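Local coordinates for surface presentation of antigens protein SpaO (Salmonella typhimurium, PDB 4YX1) that takes part in the type III secretion pathway that presents the surface determinants Salmonella needs to enter mammalian cells, at residues A[11-16]-A[39-44]. Numbering follows the deposited sequence.
Sequences LYRKNV and NVEIMA
Arg13 and Glu41 form a side-on salt bridge in the SPOA2 domain of SpaO, a member of the FliN/MopA/SpaO family, present here as a dimer. Strand 12-16 has left the sheet of its own chain at a corner at Leu11. It pairs antiparallel with a strand of the second subunit. Strand 40-44 stays in the home sheet, between strands 4-10 and 47-56. The salt bridge links strand 12-16 to strand 40-44 of the same chain.

The side chains of Arg13 and Glu41 cross at about a right angle. NE of Arg13 donates to OE1 of Glu41 at 2.7 Å. NH2 of Arg13 donates to OE2 of Glu41 at 2.9 Å. Both bonds are nearly straight. Both oxygens lie close to the guanidinium plane, but the carboxylate is turned 44° against it, so the nitrogens approach from above the carboxylate plane. Arg13 reaches across with CG set between its backbone N and carbonyl carbon (chi1 54°) and an extended chain from CG to NE. Two bonds to two oxygens restrict rotation of the guanidinium. Glu8 of the second subunit also packs on Arg13.

Selenomethionine Met43 comes from the opposite direction, its chain bent. At the corner, CD1 of Leu11 meets CG2 of Val40 at 4.1 Å. Over one guanidinium face, offset toward the rim, CE of Met43 sits 3.8 Å from NH1 of Arg13.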
loop_
_atom_site.group_PDB
_atom_site.type_symbol
_atom_site.label_atom_id
_atom_site.label_comp_id
_atom_site.label_asym_id
_atom_site.label_seq_id
_atom_site.Cartn_x
_atom_site.Cartn_y
_atom_site.Cartn_z
ATOM N N LEU A 11 -1.225 -1.142 1.794
ATOM C CA LEU A 11 -1.491 -2.420 2.428
ATOM C C LEU A 11 -1.445 -2.283 3.946
ATOM O O LEU A 11 -2.180 -2.961 4.663
ATOM C CB LEU A 11 -0.484 -3.470 1.945
ATOM C CG LEU A 11 -0.640 -4.887 2.479
ATOM C CD1 LEU A 11 -2.057 -5.359 2.242
ATOM C CD2 LEU A 11 0.312 -5.772 1.744
ATOM N N TYR A 12 -0.580 -1.403 4.432
ATOM C CA TYR A 12 -0.425 -1.227 5.856
ATOM C C TYR A 12 0.228 0.112 6.111
ATOM O O TYR A 12 1.157 0.496 5.412
ATOM C CB TYR A 12 0.391 -2.387 6.454
ATOM C CG TYR A 12 0.526 -2.302 7.955
ATOM C CD1 TYR A 12 -0.592 -2.338 8.781
ATOM C CD2 TYR A 12 1.771 -2.158 8.545
ATOM C CE1 TYR A 12 -0.465 -2.244 10.160
ATOM C CE2 TYR A 12 1.911 -2.074 9.913
ATOM C CZ TYR A 12 0.790 -2.107 10.716
ATOM O OH TYR A 12 0.934 -2.017 12.081
ATOM N N ARG A 13 -0.272 0.856 7.086
ATOM C CA ARG A 13 0.417 2.052 7.503
ATOM C C ARG A 13 0.383 2.184 9.004
ATOM O O ARG A 13 -0.502 1.654 9.675
ATOM C CB ARG A 13 -0.173 3.276 6.846
ATOM C CG ARG A 13 -1.638 3.404 7.044
ATOM C CD ARG A 13 -2.116 4.793 6.620
ATOM N NE ARG A 13 -3.566 4.861 6.715
ATOM C CZ ARG A 13 -4.258 5.948 7.025
ATOM N NH1 ARG A 13 -3.643 7.102 7.258
ATOM N NH2 ARG A 13 -5.573 5.871 7.101
ATOM N N LYS A 14 1.365 2.895 9.532
ATOM C CA LYS A 14 1.528 2.980 10.966
ATOM C C LYS A 14 2.449 4.131 11.298
ATOM O O LYS A 14 3.399 4.399 10.564
ATOM C CB LYS A 14 2.100 1.670 11.511
ATOM C CG LYS A 14 2.157 1.572 13.024
ATOM C CD LYS A 14 0.807 1.192 13.607
ATOM C CE LYS A 14 0.886 1.057 15.116
ATOM N NZ LYS A 14 -0.447 1.233 15.748
ATOM N N ASN A 15 2.170 4.811 12.403
ATOM C CA ASN A 15 3.123 5.747 12.976
ATOM C C ASN A 15 4.147 4.973 13.767
ATOM O O ASN A 15 3.794 4.256 14.703
ATOM C CB ASN A 15 2.417 6.761 13.873
ATOM C CG ASN A 15 1.421 7.600 13.117
ATOM O OD1 ASN A 15 1.769 8.274 12.162
ATOM N ND2 ASN A 15 0.175 7.562 13.541
ATOM N N VAL A 16 5.409 5.093 13.383
ATOM C CA VAL A 16 6.462 4.322 14.029
ATOM C C VAL A 16 7.590 5.232 14.501
ATOM O O VAL A 16 7.760 6.341 14.005
ATOM C CB VAL A 16 7.027 3.228 13.087
ATOM C CG1 VAL A 16 5.923 2.286 12.647
ATOM C CG2 VAL A 16 7.742 3.844 11.887
ATOM N N ASN A 39 -7.785 -4.636 5.052
ATOM C CA ASN A 39 -7.897 -3.194 5.186
ATOM C C ASN A 39 -6.903 -2.498 4.274
ATOM O O ASN A 39 -6.064 -1.707 4.723
ATOM C CB ASN A 39 -7.677 -2.762 6.640
ATOM C CG ASN A 39 -8.004 -1.293 6.872
ATOM O OD1 ASN A 39 -8.889 -0.729 6.227
ATOM N ND2 ASN A 39 -7.269 -0.664 7.771
ATOM N N VAL A 40 -6.989 -2.802 2.988
ATOM C CA VAL A 40 -6.239 -2.041 2.002
ATOM C C VAL A 40 -6.860 -0.667 1.920
ATOM O O VAL A 40 -8.059 -0.535 1.736
ATOM C CB VAL A 40 -6.244 -2.704 0.627
ATOM C CG1 VAL A 40 -5.483 -1.832 -0.380
ATOM C CG2 VAL A 40 -5.622 -4.091 0.733
ATOM N N GLU A 41 -6.059 0.361 2.116
ATOM C CA GLU A 41 -6.580 1.708 2.158
ATOM C C GLU A 41 -6.290 2.438 0.864
ATOM O O GLU A 41 -5.184 2.357 0.326
ATOM C CB GLU A 41 -5.986 2.440 3.345
ATOM C CG GLU A 41 -6.478 1.867 4.659
ATOM C CD GLU A 41 -5.899 2.580 5.847
ATOM O OE1 GLU A 41 -4.666 2.546 6.002
ATOM O OE2 GLU A 41 -6.669 3.177 6.627
ATOM N N ILE A 42 -7.289 3.134 0.355
ATOM C CA ILE A 42 -7.148 3.925 -0.851
ATOM C C ILE A 42 -6.980 5.375 -0.442
ATOM O O ILE A 42 -7.880 5.946 0.169
ATOM C CB ILE A 42 -8.364 3.742 -1.767
ATOM C CG1 ILE A 42 -8.558 2.251 -2.052
ATOM C CG2 ILE A 42 -8.212 4.537 -3.066
ATOM C CD1 ILE A 42 -9.971 1.860 -2.192
HETATM N N MSE A 43 -5.814 5.937 -0.757
HETATM C CA MSE A 43 -5.430 7.291 -0.375
HETATM C C MSE A 43 -5.378 8.184 -1.594
HETATM O O MSE A 43 -4.904 7.780 -2.649
HETATM C CB MSE A 43 -4.049 7.308 0.288
HETATM C CG MSE A 43 -3.779 6.201 1.269
HETATM SE SE MSE A 43 -4.726 6.440 2.938
HETATM C CE MSE A 43 -3.875 8.038 3.621
ATOM N N ALA A 44 -5.852 9.413 -1.442
ATOM C CA ALA A 44 -5.744 10.421 -2.490
ATOM C C ALA A 44 -5.098 11.642 -1.861
ATOM O O ALA A 44 -5.653 12.219 -0.935
ATOM C CB ALA A 44 -7.112 10.755 -3.075
HETATM O O HOH W 1 -4.097 -2.371 6.041
#